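Dihydrodipicolinate synthase family protein (Sinorhizobium meliloti, PDB 4DNH) is of unknown function but folds as a TIM barrel and is possibly related to the dihydrodipicolinate synthases. Local coordinates at residues E98-S103 against E144-E149; A210-C215 against E239-R244; R350-L355 against R379-M384. All coordinates share one frame; numbering follows the deposited sequence.

Contact 1: residues E98-S103 against E144-E149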
ATOM      1  N   GLU A  98       8.420  10.239 -11.976  1.00 41.33           N
ATOM      2  CA  GLU A  98       9.616  10.791 -11.354  1.00 43.21           C
ATOM      3  C   GLU A  98       9.965  10.031 -10.077  1.00 42.38           C
ATOM      4  O   GLU A  98      11.127   9.749  -9.822  1.00 41.97           O
ATOM      5  CB  GLU A  98       9.458  12.291 -11.119  1.00 47.60           C
ATOM      6  CG  GLU A  98      10.637  12.996 -10.470  1.00 55.49           C
ATOM      7  CD  GLU A  98      11.882  13.088 -11.345  1.00 65.95           C
ATOM      8  OE1 GLU A  98      11.986  12.374 -12.377  1.00 64.46           O
ATOM      9  OE2 GLU A  98      12.779  13.888 -10.979  1.00 70.88           O
ATOM     10  N   LEU A  99       8.954   9.646  -9.306  1.00 42.54           N
ATOM     11  CA  LEU A  99       9.196   8.922  -8.056  1.00 40.97           C
ATOM     12  C   LEU A  99       9.775   7.546  -8.360  1.00 41.16           C
ATOM     13  O   LEU A  99      10.733   7.098  -7.726  1.00 43.13           O
ATOM     14  CB  LEU A  99       7.911   8.818  -7.257  1.00 39.44           C
ATOM     15  CG  LEU A  99       7.893   8.053  -5.940  1.00 40.71           C
ATOM     16  CD1 LEU A  99       9.031   8.466  -5.014  1.00 41.80           C
ATOM     17  CD2 LEU A  99       6.540   8.285  -5.279  1.00 39.43           C
ATOM     18  N   ILE A 100       9.212   6.904  -9.369  1.00 39.73           N
ATOM     19  CA  ILE A 100       9.723   5.643  -9.859  1.00 41.38           C
ATOM     20  C   ILE A 100      11.191   5.768 -10.292  1.00 42.43           C
ATOM     21  O   ILE A 100      12.023   4.985  -9.873  1.00 42.58           O
ATOM     22  CB  ILE A 100       8.814   5.068 -10.969  1.00 40.92           C
ATOM     23  CG1 ILE A 100       7.475   4.624 -10.349  1.00 39.20           C
ATOM     24  CG2 ILE A 100       9.513   3.924 -11.696  1.00 41.48           C
ATOM     25  CD1 ILE A 100       6.426   4.145 -11.334  1.00 38.68           C
ATOM     26  N   ARG A 101      11.499   6.780 -11.093  1.00 44.71           N
ATOM     27  CA  ARG A 101      12.869   7.054 -11.546  1.00 44.98           C
ATOM     28  C   ARG A 101      13.870   7.255 -10.389  1.00 42.99           C
ATOM     29  O   ARG A 101      14.910   6.599 -10.355  1.00 41.32           O
ATOM     30  CB  ARG A 101      12.869   8.255 -12.493  1.00 45.43           C
ATOM     31  CG  ARG A 101      14.216   8.590 -13.104  1.00 46.83           C
ATOM     32  CD  ARG A 101      14.237  10.032 -13.584  1.00 51.64           C
ATOM     33  NE  ARG A 101      15.569  10.595 -13.387  1.00 62.17           N
ATOM     34  CZ  ARG A 101      15.887  11.557 -12.522  1.00 62.75           C
ATOM     35  NH1 ARG A 101      14.965  12.132 -11.761  1.00 59.82           N
ATOM     36  NH2 ARG A 101      17.144  11.963 -12.439  1.00 64.70           N
ATOM     37  N   ARG A 102      13.556   8.144  -9.447  1.00 43.08           N
ATOM     38  CA  ARG A 102      14.415   8.351  -8.265  1.00 43.06           C
ATOM     39  C   ARG A 102      14.587   7.079  -7.426  1.00 44.57           C
ATOM     40  O   ARG A 102      15.710   6.723  -7.073  1.00 46.89           O
ATOM     41  CB  ARG A 102      13.871   9.445  -7.359  1.00 42.57           C
ATOM     42  CG  ARG A 102      13.374  10.664  -8.086  1.00 47.37           C
ATOM     43  CD  ARG A 102      14.425  11.724  -8.141  1.00 53.93           C
ATOM     44  NE  ARG A 102      13.831  13.025  -8.425  1.00 57.02           N
ATOM     45  CZ  ARG A 102      14.217  14.158  -7.848  1.00 52.68           C
ATOM     46  NH1 ARG A 102      15.180  14.146  -6.925  1.00 46.60           N
ATOM     47  NH2 ARG A 102      13.625  15.296  -8.187  1.00 53.50           N
ATOM     48  N   SER A 103      13.480   6.401  -7.105  1.00 42.46           N
ATOM     49  CA  SER A 103      13.534   5.178  -6.291  1.00 42.96           C
ATOM     50  C   SER A 103      14.359   4.038  -6.908  1.00 44.61           C
ATOM     51  O   SER A 103      15.151   3.401  -6.208  1.00 45.79           O
ATOM     52  CB  SER A 103      12.136   4.688  -5.942  1.00 42.68           C
ATOM     53  OG  SER A 103      11.615   5.454  -4.879  1.00 43.61           O
ATOM     54  N   GLU A 144       6.836   1.029 -20.769  1.00 57.06           N
ATOM     55  CA  GLU A 144       8.113   1.288 -21.426  1.00 59.18           C
ATOM     56  C   GLU A 144       8.935   2.297 -20.637  1.00 58.16           C
ATOM     57  O   GLU A 144      10.141   2.118 -20.458  1.00 59.13           O
ATOM     58  CB  GLU A 144       7.917   1.735 -22.879  1.00 63.13           C
ATOM     59  CG  GLU A 144       7.618   0.580 -23.834  1.00 68.51           C
ATOM     60  CD  GLU A 144       7.107   1.029 -25.201  1.00 73.28           C
ATOM     61  OE1 GLU A 144       6.781   2.235 -25.371  1.00 72.92           O
ATOM     62  OE2 GLU A 144       7.019   0.166 -26.109  1.00 75.01           O
ATOM     63  N   ALA A 145       8.274   3.341 -20.145  1.00 58.18           N
ATOM     64  CA  ALA A 145       8.924   4.321 -19.282  1.00 56.36           C
ATOM     65  C   ALA A 145       9.596   3.650 -18.084  1.00 55.45           C
ATOM     66  O   ALA A 145      10.771   3.918 -17.808  1.00 59.18           O
ATOM     67  CB  ALA A 145       7.928   5.370 -18.825  1.00 55.55           C
ATOM     68  N   ILE A 146       8.875   2.752 -17.411  1.00 50.94           N
ATOM     69  CA  ILE A 146       9.403   2.059 -16.228  1.00 50.30           C
ATOM     70  C   ILE A 146      10.560   1.106 -16.562  1.00 52.27           C
ATOM     71  O   ILE A 146      11.644   1.180 -15.957  1.00 52.02           O
ATOM     72  CB  ILE A 146       8.292   1.348 -15.421  1.00 48.99           C
ATOM     73  CG1 ILE A 146       7.398   2.384 -14.740  1.00 46.51           C
ATOM     74  CG2 ILE A 146       8.898   0.456 -14.351  1.00 50.08           C
ATOM     75  CD1 ILE A 146       5.957   1.960 -14.587  1.00 46.08           C
ATOM     76  N   GLU A 147      10.331   0.230 -17.534  1.00 52.96           N
ATOM     77  CA  GLU A 147      11.356  -0.696 -17.990  1.00 53.40           C
ATOM     78  C   GLU A 147      12.631   0.018 -18.423  1.00 53.31           C
ATOM     79  O   GLU A 147      13.727  -0.495 -18.194  1.00 52.92           O
ATOM     80  CB  GLU A 147      10.814  -1.574 -19.110  1.00 58.24           C
ATOM     81  CG  GLU A 147       9.855  -2.641 -18.598  1.00 62.50           C
ATOM     82  CD  GLU A 147       9.232  -3.488 -19.690  1.00 67.07           C
ATOM     83  OE1 GLU A 147       9.251  -3.081 -20.874  1.00 66.99           O
ATOM     84  OE2 GLU A 147       8.707  -4.571 -19.351  1.00 71.11           O
ATOM     85  N   ALA A 148      12.502   1.207 -19.016  1.00 52.89           N
ATOM     86  CA  ALA A 148      13.689   1.984 -19.406  1.00 53.07           C
ATOM     87  C   ALA A 148      14.557   2.383 -18.204  1.00 54.71           C
ATOM     88  O   ALA A 148      15.734   2.642 -18.362  1.00 56.42           O
ATOM     89  CB  ALA A 148      13.311   3.212 -20.230  1.00 51.14           C
ATOM     90  N   GLU A 149      13.976   2.434 -17.010  1.00 56.13           N
ATOM     91  CA  GLU A 149      14.745   2.740 -15.799  1.00 54.35           C
ATOM     92  C   GLU A 149      15.134   1.447 -15.058  1.00 51.99           C
ATOM     93  O   GLU A 149      15.623   1.479 -13.925  1.00 49.61           O
ATOM     94  CB  GLU A 149      13.957   3.686 -14.887  1.00 52.92           C
ATOM     95  CG  GLU A 149      13.485   4.979 -15.543  1.00 57.52           C
ATOM     96  CD  GLU A 149      14.604   5.995 -15.774  1.00 64.74           C
ATOM     97  OE1 GLU A 149      15.692   5.857 -15.170  1.00 69.05           O
ATOM     98  OE2 GLU A 149      14.399   6.945 -16.564  1.00 64.00           O
TER

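Contact 2: residues A210-C215 against E239-R244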
ATOM      1  N   ALA A 210     -17.611 -13.671  -9.938  1.00 75.96           N
ATOM      2  CA  ALA A 210     -17.637 -13.924 -11.368  1.00 76.75           C
ATOM      3  C   ALA A 210     -16.486 -13.197 -12.055  1.00 73.48           C
ATOM      4  O   ALA A 210     -15.904 -13.706 -13.001  1.00 75.60           O
ATOM      5  CB  ALA A 210     -18.982 -13.513 -11.954  1.00 77.88           C
ATOM      6  N   ALA A 211     -16.161 -12.007 -11.561  1.00 71.89           N
ATOM      7  CA  ALA A 211     -14.973 -11.277 -11.994  1.00 69.53           C
ATOM      8  C   ALA A 211     -13.683 -12.078 -11.716  1.00 71.34           C
ATOM      9  O   ALA A 211     -12.752 -12.070 -12.524  1.00 71.22           O
ATOM     10  CB  ALA A 211     -14.926  -9.912 -11.328  1.00 64.32           C
HETATM   11  N   MSE A 212     -13.652 -12.776 -10.580  1.00 71.08           N
HETATM   12  CA  MSE A 212     -12.562 -13.686 -10.235  1.00 73.40           C
HETATM   13  C   MSE A 212     -12.261 -14.665 -11.344  1.00 76.69           C
HETATM   14  O   MSE A 212     -11.096 -14.868 -11.686  1.00 78.33           O
HETATM   15  CB  MSE A 212     -12.959 -14.443  -8.979  1.00 78.92           C
HETATM   16  CG  MSE A 212     -11.763 -14.603  -8.054  1.00 87.48           C
HETATM   17 SE   MSE A 212     -12.084 -15.983  -6.678  1.00102.51          SE
HETATM   18  CE  MSE A 212     -12.644 -17.490  -7.822  1.00107.38           C
ATOM     19  N   LYS A 213     -13.306 -15.268 -11.918  1.00 77.93           N
ATOM     20  CA  LYS A 213     -13.191 -16.230 -13.031  1.00 79.60           C
ATOM     21  C   LYS A 213     -12.388 -15.672 -14.213  1.00 76.89           C
ATOM     22  O   LYS A 213     -11.487 -16.329 -14.726  1.00 75.66           O
ATOM     23  CB  LYS A 213     -14.594 -16.644 -13.504  1.00 84.21           C
ATOM     24  CG  LYS A 213     -14.666 -17.894 -14.375  1.00 89.58           C
ATOM     25  CD  LYS A 213     -15.952 -17.897 -15.196  1.00 93.07           C
ATOM     26  CE  LYS A 213     -16.791 -19.153 -14.972  1.00 96.42           C
ATOM     27  NZ  LYS A 213     -16.174 -20.405 -15.500  1.00 97.60           N
ATOM     28  N   THR A 214     -12.732 -14.456 -14.632  1.00 75.06           N
ATOM     29  CA  THR A 214     -12.057 -13.779 -15.730  1.00 73.16           C
ATOM     30  C   THR A 214     -10.607 -13.505 -15.361  1.00 71.74           C
ATOM     31  O   THR A 214      -9.713 -13.633 -16.199  1.00 74.59           O
ATOM     32  CB  THR A 214     -12.732 -12.434 -16.054  1.00 73.83           C
ATOM     33  OG1 THR A 214     -14.152 -12.587 -16.018  1.00 77.80           O
ATOM     34  CG2 THR A 214     -12.325 -11.927 -17.429  1.00 75.09           C
ATOM     35  N   CYS A 215     -10.389 -13.123 -14.105  1.00 68.42           N
ATOM     36  CA  CYS A 215      -9.066 -12.774 -13.606  1.00 66.73           C
ATOM     37  C   CYS A 215      -8.153 -13.997 -13.580  1.00 67.35           C
ATOM     38  O   CYS A 215      -7.010 -13.938 -14.053  1.00 68.23           O
ATOM     39  CB  CYS A 215      -9.174 -12.171 -12.211  1.00 66.71           C
ATOM     40  SG  CYS A 215      -7.594 -11.600 -11.570  1.00 65.86           S
ATOM     41  N   GLU A 239     -10.025 -14.106  -1.023  1.00 55.47           N
ATOM     42  CA  GLU A 239      -8.599 -14.345  -1.200  1.00 54.84           C
ATOM     43  C   GLU A 239      -8.239 -15.836  -1.033  1.00 56.06           C
ATOM     44  O   GLU A 239      -7.496 -16.407  -1.848  1.00 57.09           O
ATOM     45  CB  GLU A 239      -7.774 -13.474  -0.236  1.00 52.78           C
ATOM     46  CG  GLU A 239      -6.287 -13.482  -0.534  1.00 53.69           C
ATOM     47  CD  GLU A 239      -5.447 -12.576   0.366  1.00 56.51           C
ATOM     48  OE1 GLU A 239      -5.939 -11.512   0.808  1.00 60.89           O
ATOM     49  OE2 GLU A 239      -4.268 -12.923   0.617  1.00 54.78           O
ATOM     50  N   ILE A 240      -8.762 -16.449   0.026  1.00 54.87           N
ATOM     51  CA  ILE A 240      -8.474 -17.840   0.348  1.00 56.52           C
ATOM     52  C   ILE A 240      -8.939 -18.727  -0.794  1.00 58.23           C
ATOM     53  O   ILE A 240      -8.201 -19.616  -1.232  1.00 58.74           O
ATOM     54  CB  ILE A 240      -9.095 -18.259   1.701  1.00 58.26           C
ATOM     55  CG1 ILE A 240      -8.355 -17.534   2.847  1.00 55.98           C
ATOM     56  CG2 ILE A 240      -9.044 -19.770   1.878  1.00 59.57           C
ATOM     57  CD1 ILE A 240      -8.947 -17.708   4.230  1.00 54.82           C
ATOM     58  N   VAL A 241     -10.138 -18.446  -1.306  1.00 58.49           N
ATOM     59  CA  VAL A 241     -10.688 -19.198  -2.435  1.00 61.46           C
ATOM     60  C   VAL A 241      -9.853 -19.006  -3.698  1.00 64.24           C
ATOM     61  O   VAL A 241      -9.767 -19.904  -4.535  1.00 69.52           O
ATOM     62  CB  VAL A 241     -12.186 -18.875  -2.691  1.00 61.47           C
ATOM     63  CG1 VAL A 241     -12.680 -19.478  -4.004  1.00 61.98           C
ATOM     64  CG2 VAL A 241     -13.047 -19.369  -1.531  1.00 61.08           C
HETATM   65  N   MSE A 242      -9.206 -17.857  -3.822  1.00 64.83           N
HETATM   66  CA  MSE A 242      -8.478 -17.560  -5.045  1.00 67.32           C
HETATM   67  C   MSE A 242      -7.082 -18.094  -5.028  1.00 65.49           C
HETATM   68  O   MSE A 242      -6.600 -18.596  -6.044  1.00 66.81           O
HETATM   69  CB  MSE A 242      -8.464 -16.071  -5.308  1.00 71.00           C
HETATM   70  CG  MSE A 242      -8.285 -15.893  -6.804  1.00 80.32           C
HETATM   71 SE   MSE A 242      -8.011 -13.979  -7.099  1.00 93.72          SE
HETATM   72  CE  MSE A 242      -8.174 -14.019  -9.062  1.00 93.11           C
ATOM     73  N   ARG A 243      -6.423 -18.011  -3.877  1.00 62.77           N
ATOM     74  CA  ARG A 243      -5.046 -18.488  -3.759  1.00 60.46           C
ATOM     75  C   ARG A 243      -4.895 -20.014  -3.911  1.00 65.78           C
ATOM     76  O   ARG A 243      -3.786 -20.514  -4.110  1.00 69.65           O
ATOM     77  CB  ARG A 243      -4.406 -17.990  -2.463  1.00 54.85           C
ATOM     78  CG  ARG A 243      -4.973 -18.587  -1.192  1.00 51.99           C
ATOM     79  CD  ARG A 243      -4.189 -18.089   0.003  1.00 49.10           C
ATOM     80  NE  ARG A 243      -4.718 -18.656   1.232  1.00 50.19           N
ATOM     81  CZ  ARG A 243      -4.419 -18.242   2.463  1.00 49.72           C
ATOM     82  NH1 ARG A 243      -3.578 -17.235   2.660  1.00 46.13           N
ATOM     83  NH2 ARG A 243      -4.982 -18.840   3.508  1.00 51.94           N
ATOM     84  N   ARG A 244      -6.012 -20.733  -3.827  1.00 69.04           N
ATOM     85  CA  ARG A 244      -6.041 -22.197  -3.984  1.00 71.33           C
ATOM     86  C   ARG A 244      -6.199 -22.620  -5.449  1.00 74.72           C
ATOM     87  O   ARG A 244      -5.831 -23.739  -5.823  1.00 77.11           O
ATOM     88  CB  ARG A 244      -7.140 -22.813  -3.110  1.00 67.99           C
ATOM     89  CG  ARG A 244      -6.868 -22.690  -1.612  1.00 66.30           C
ATOM     90  CD  ARG A 244      -8.109 -22.956  -0.753  1.00 66.73           C
ATOM     91  NE  ARG A 244      -7.794 -22.855   0.676  1.00 64.45           N
ATOM     92  CZ  ARG A 244      -8.564 -23.290   1.669  1.00 63.63           C
ATOM     93  NH1 ARG A 244      -9.725 -23.887   1.426  1.00 66.25           N
ATOM     94  NH2 ARG A 244      -8.159 -23.139   2.920  1.00 61.79           N
TER

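Contact 3: residues R350-L355 against R379-M384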
ATOM      1  N   ARG A 350      -9.277  12.865   8.135  1.00 30.58           N
ATOM      2  CA  ARG A 350      -9.695  12.121   9.321  1.00 30.80           C
ATOM      3  C   ARG A 350      -9.959  13.085  10.469  1.00 32.20           C
ATOM      4  O   ARG A 350      -9.251  14.089  10.601  1.00 33.27           O
ATOM      5  CB  ARG A 350      -8.645  11.079   9.744  1.00 30.06           C
ATOM      6  CG  ARG A 350      -8.406   9.936   8.763  1.00 30.82           C
ATOM      7  CD  ARG A 350      -9.668   9.135   8.417  1.00 31.99           C
ATOM      8  NE  ARG A 350      -9.341   7.820   7.860  1.00 32.96           N
ATOM      9  CZ  ARG A 350     -10.225   6.920   7.419  1.00 35.37           C
ATOM     10  NH1 ARG A 350     -11.535   7.171   7.433  1.00 35.14           N
ATOM     11  NH2 ARG A 350      -9.794   5.749   6.958  1.00 35.60           N
ATOM     12  N   SER A 351     -10.968  12.793  11.297  1.00 32.06           N
ATOM     13  CA  SER A 351     -11.282  13.652  12.442  1.00 33.07           C
ATOM     14  C   SER A 351     -10.137  13.586  13.438  1.00 33.57           C
ATOM     15  O   SER A 351      -9.288  12.709  13.353  1.00 34.26           O
ATOM     16  CB  SER A 351     -12.577  13.220  13.113  1.00 35.37           C
ATOM     17  OG  SER A 351     -12.374  11.983  13.788  1.00 39.98           O
ATOM     18  N   LEU A 352     -10.103  14.529  14.361  1.00 34.59           N
ATOM     19  CA  LEU A 352      -9.134  14.521  15.429  1.00 37.01           C
ATOM     20  C   LEU A 352      -9.338  13.277  16.294  1.00 38.14           C
ATOM     21  O   LEU A 352      -8.369  12.629  16.704  1.00 39.21           O
ATOM     22  CB  LEU A 352      -9.277  15.785  16.266  1.00 40.50           C
ATOM     23  CG  LEU A 352      -8.335  15.907  17.462  1.00 46.07           C
ATOM     24  CD1 LEU A 352      -6.885  16.034  17.000  1.00 46.27           C
ATOM     25  CD2 LEU A 352      -8.742  17.079  18.362  1.00 48.89           C
ATOM     26  N   VAL A 353     -10.607  12.954  16.542  1.00 37.67           N
ATOM     27  CA  VAL A 353     -11.024  11.818  17.334  1.00 39.07           C
ATOM     28  C   VAL A 353     -10.415  10.547  16.747  1.00 39.30           C
ATOM     29  O   VAL A 353      -9.974   9.664  17.474  1.00 40.40           O
ATOM     30  CB  VAL A 353     -12.583  11.709  17.374  1.00 41.89           C
ATOM     31  CG1 VAL A 353     -13.038  10.322  17.824  1.00 42.98           C
ATOM     32  CG2 VAL A 353     -13.165  12.757  18.303  1.00 41.12           C
ATOM     33  N   HIS A 354     -10.391  10.472  15.421  1.00 38.51           N
ATOM     34  CA  HIS A 354      -9.822   9.334  14.733  1.00 37.23           C
ATOM     35  C   HIS A 354      -8.318   9.288  14.892  1.00 37.31           C
ATOM     36  O   HIS A 354      -7.747   8.206  15.060  1.00 36.30           O
ATOM     37  CB  HIS A 354     -10.216   9.374  13.274  1.00 36.30           C
ATOM     38  CG  HIS A 354      -9.566   8.312  12.445  1.00 36.75           C
ATOM     39  ND1 HIS A 354      -8.276   8.381  12.070  1.00 39.02           N
ATOM     40  CD2 HIS A 354     -10.071   7.133  11.914  1.00 37.68           C
ATOM     41  CE1 HIS A 354      -7.966   7.304  11.325  1.00 38.51           C
ATOM     42  NE2 HIS A 354      -9.076   6.542  11.222  1.00 38.99           N
ATOM     43  N   LEU A 355      -7.673  10.456  14.862  1.00 37.11           N
ATOM     44  CA  LEU A 355      -6.218  10.547  15.013  1.00 37.13           C
ATOM     45  C   LEU A 355      -5.778  10.185  16.437  1.00 37.27           C
ATOM     46  O   LEU A 355      -4.789   9.481  16.626  1.00 37.16           O
ATOM     47  CB  LEU A 355      -5.705  11.935  14.590  1.00 38.65           C
ATOM     48  CG  LEU A 355      -5.998  12.336  13.134  1.00 41.24           C
ATOM     49  CD1 LEU A 355      -5.627  13.769  12.829  1.00 41.04           C
ATOM     50  CD2 LEU A 355      -5.305  11.409  12.140  1.00 44.38           C
ATOM     51  N   ARG A 379       0.609  16.157  21.170  1.00 49.17           N
ATOM     52  CA  ARG A 379       0.284  17.363  21.937  1.00 51.67           C
ATOM     53  C   ARG A 379       0.217  18.593  21.035  1.00 52.28           C
ATOM     54  O   ARG A 379      -0.668  19.428  21.207  1.00 51.61           O
ATOM     55  CB  ARG A 379       1.282  17.592  23.071  1.00 53.03           C
ATOM     56  CG  ARG A 379       0.794  17.208  24.457  1.00 56.48           C
ATOM     57  CD  ARG A 379       1.836  16.329  25.145  1.00 60.58           C
ATOM     58  NE  ARG A 379       1.979  16.580  26.576  1.00 62.01           N
ATOM     59  CZ  ARG A 379       1.271  15.985  27.535  1.00 66.32           C
ATOM     60  NH1 ARG A 379       0.336  15.102  27.237  1.00 64.49           N
ATOM     61  NH2 ARG A 379       1.490  16.291  28.809  1.00 72.00           N
ATOM     62  N   ARG A 380       1.142  18.695  20.079  1.00 51.80           N
ATOM     63  CA  ARG A 380       1.171  19.827  19.151  1.00 54.57           C
ATOM     64  C   ARG A 380      -0.044  19.828  18.240  1.00 54.20           C
ATOM     65  O   ARG A 380      -0.561  20.895  17.888  1.00 58.37           O
ATOM     66  CB  ARG A 380       2.464  19.858  18.314  1.00 58.98           C
ATOM     67  CG  ARG A 380       3.545  20.751  18.906  1.00 67.65           C
ATOM     68  CD  ARG A 380       4.591  21.199  17.889  1.00 74.32           C
ATOM     69  NE  ARG A 380       5.781  20.343  17.884  1.00 77.33           N
ATOM     70  CZ  ARG A 380       6.179  19.589  16.855  1.00 79.77           C
ATOM     71  NH1 ARG A 380       5.499  19.562  15.708  1.00 79.10           N
ATOM     72  NH2 ARG A 380       7.275  18.849  16.974  1.00 77.72           N
ATOM     73  N   VAL A 381      -0.504  18.632  17.882  1.00 49.86           N
ATOM     74  CA  VAL A 381      -1.700  18.457  17.061  1.00 47.00           C
ATOM     75  C   VAL A 381      -2.973  18.853  17.827  1.00 46.75           C
ATOM     76  O   VAL A 381      -3.812  19.588  17.302  1.00 48.26           O
ATOM     77  CB  VAL A 381      -1.784  17.019  16.494  1.00 45.21           C
ATOM     78  CG1 VAL A 381      -3.129  16.777  15.820  1.00 44.26           C
ATOM     79  CG2 VAL A 381      -0.636  16.777  15.516  1.00 41.71           C
ATOM     80  N   LEU A 382      -3.104  18.389  19.064  1.00 45.18           N
ATOM     81  CA  LEU A 382      -4.183  18.837  19.947  1.00 45.76           C
ATOM     82  C   LEU A 382      -4.186  20.346  20.157  1.00 48.43           C
ATOM     83  O   LEU A 382      -5.252  20.968  20.146  1.00 50.62           O
ATOM     84  CB  LEU A 382      -4.071  18.175  21.313  1.00 46.76           C
ATOM     85  CG  LEU A 382      -4.815  16.913  21.726  1.00 47.96           C
ATOM     86  CD1 LEU A 382      -5.317  16.093  20.551  1.00 46.40           C
ATOM     87  CD2 LEU A 382      -3.881  16.092  22.611  1.00 50.00           C
ATOM     88  N   ALA A 383      -3.007  20.934  20.364  1.00 48.55           N
ATOM     89  CA  ALA A 383      -2.907  22.375  20.648  1.00 49.66           C
ATOM     90  C   ALA A 383      -3.437  23.170  19.458  1.00 52.93           C
ATOM     91  O   ALA A 383      -4.248  24.081  19.621  1.00 53.38           O
ATOM     92  CB  ALA A 383      -1.479  22.775  20.976  1.00 47.29           C
HETATM   93  N   MSE A 384      -2.986  22.779  18.269  1.00 55.28           N
HETATM   94  CA  MSE A 384      -3.466  23.290  16.992  1.00 57.98           C
HETATM   95  C   MSE A 384      -4.970  23.212  16.837  1.00 63.27           C
HETATM   96  O   MSE A 384      -5.575  24.050  16.158  1.00 69.22           O
HETATM   97  CB  MSE A 384      -2.794  22.382  15.973  1.00 58.25           C
HETATM   98  CG  MSE A 384      -2.711  22.958  14.565  1.00 67.90           C
HETATM   99 SE   MSE A 384      -2.130  24.843  14.628  1.00 82.16          SE
HETATM  100  CE  MSE A 384      -3.716  25.627  13.745  1.00 80.70           C
TER

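Contact 1: residues E98-S103 against E144-E149
Arg101, whose aliphatic part packs against Glu149, shares with Arg102 the task of gripping Glu98 OE2. Arg101 NH1 lies 2.9 Å from Glu98 OE2 in a salt bridge, and Arg102 NE donates to the same Glu98 OE2 at 2.9 Å, approaching from above the carboxylate plane, 58° out of it. A further weak hydrogen bond joins Arg101 NH1 to Glu98 OE1 at 3.1 Å. Glu98, Arg101 and Arg102 all lie on helix 93-108, so this salt-bridge network does not itself span the contact; Arg102 also makes a cation-pi contact with Trp61.

Across the interface the Arg101 side chain works through its methylene rather than its charge. CG is anti to the backbone N (chi1 -176°), and Glu149, bent at chi2, brings its carboxylate against that carbon, with Arg101 CG 3.7 Å from Glu149 OE1. The charged ends stay apart, Arg101 NE and Glu149 OE2 being 5.0 Å from each other, and the guanidinium and carboxylate planes stand almost perpendicular, 84° apart.

On the inner side, Ile100 and Ile146 meet nearly at right angles. Ile100 CD1 is 3.9 Å from Ile146 CD1, while Ile100 CG2 packs on Ile146 CG1 at 4.0 Å. Both isoleucines also touch Cys117 of strand 115-119, so they fill the angle between two neighbouring outer helices and the barrel strand that follows the first and precedes the second.

No hydrogen bond or salt bridge spans the two segments. The join is therefore a small apolar contact beneath a more exposed polar edge, where any attraction between Glu149 and Arg101 is probably weak and undirected. Glu98 probably offsets part of the positive charge of Arg101 and of Arg102 within helix 93-108.

Contact 2: residues A210-C215 against E239-R244
Met212 and Met242, both present as selenomethionine, lie side by side between helices 208-221 and 236-243 and point opposite ways, each reaching toward the other's base. The short helical segments run in nearly the same direction, with axes 11.6 Å apart at closest approach and a crossing angle of -28°, and the two long side chains bridge much of that gap from either side.

The first torsion of Met242 (chi1 -155°) carries CG well away from the backbone nitrogen, and the chain continues fully extended, so its methyl reaches the neighbouring helix. There Met242 CE touches two residues one helical turn apart: it lies 3.8 Å from Met212 CG and 3.5 Å from Cys215 SG. Met212 answers from the other direction. Its selenium comes alongside the base of the opposing chain, with Met212 SE 3.8 Å from Met242 CG and 3.9 Å from Met242 CB. The bend at its last torsion (chi3 52°) turns the methyl away from that line and out to the edge of the contact, where Met212 CE approaches Val241 CG1 at 4.3 Å.

Deeper in, Cys215 and Met242 both rest on Ile229 of strand 226-232, the barrel strand lying between these helices in sequence. Met242 reaches Ile231 and Met252 as well. The polar chains of segment 239-244 find partners away from helix 208-221: Arg243 and Arg244 both form salt bridges with Asp267, and Glu239 hydrogen-bonds to Thr254 and Ser272.

Across the segments, then, the chemistry is wholly apolar. Two selenoether chains, a thiol and a valine methyl pack by van der Waals contact, which depends on the fit of flexible, polarisable groups and sets no directional bond.

Contact 3: residues R350-L355 against R379-M384
Leu352, in the first turn of helix 352-364, faces Leu382, near the end of helix 371-384, with their CA atoms 8.0 Å apart. The two segments run in opposite senses. Ser351 occupies the N-cap of the first helix: its OG accepts a hydrogen bond from His354 N (3.0 Å, 148°), which caps the first turn, the one that carries Leu352.

One leucine carries the contact. A first torsion near trans (179°) swings its CG out from the helix, and Leu352 extends across to set CD1 against two residues of the partner helix, 3.9 Å from Leu382 CD1 and 4.0 Å from Val381 CG1. It crosses Leu382 at about a right angle but lies alongside Val381, the two pointing oppositely. The second methyl, Leu352 CD2, stays more distant, 4.2 Å from Leu382 CD1.

Pro8 of strand 4-9 touches both leucines, while Tyr332 of helix 323-333 packs on Val381, so the small apolar cluster joins the N-terminal hairpin to the C-terminal helices. Two successive antiparallel helices joined by a short connection and packed through a few aliphatic side chains form a helical hairpin, here a C-terminal addition following the last strand of the TIM barrel.

How the contacts relate
The three contacts follow one another along the chain without overlap and lie far apart, none touching another. Centres of contacts 1 and 2 are about 31 Å apart, those of contacts 1 and 3 about 37 Å, and those of contacts 2 and 3, on opposite sides of the chain's centre, about 40 Å. Contacts 1 and 2 are equivalent in kind: each joins successive outer helices around the eight-stranded parallel barrel, over strand 115-119 in the first case and strand 226-232 in the second. Contact 3 belongs to the helical region after the barrel, where it packs the C-terminal helices together beside the N-terminal hairpin.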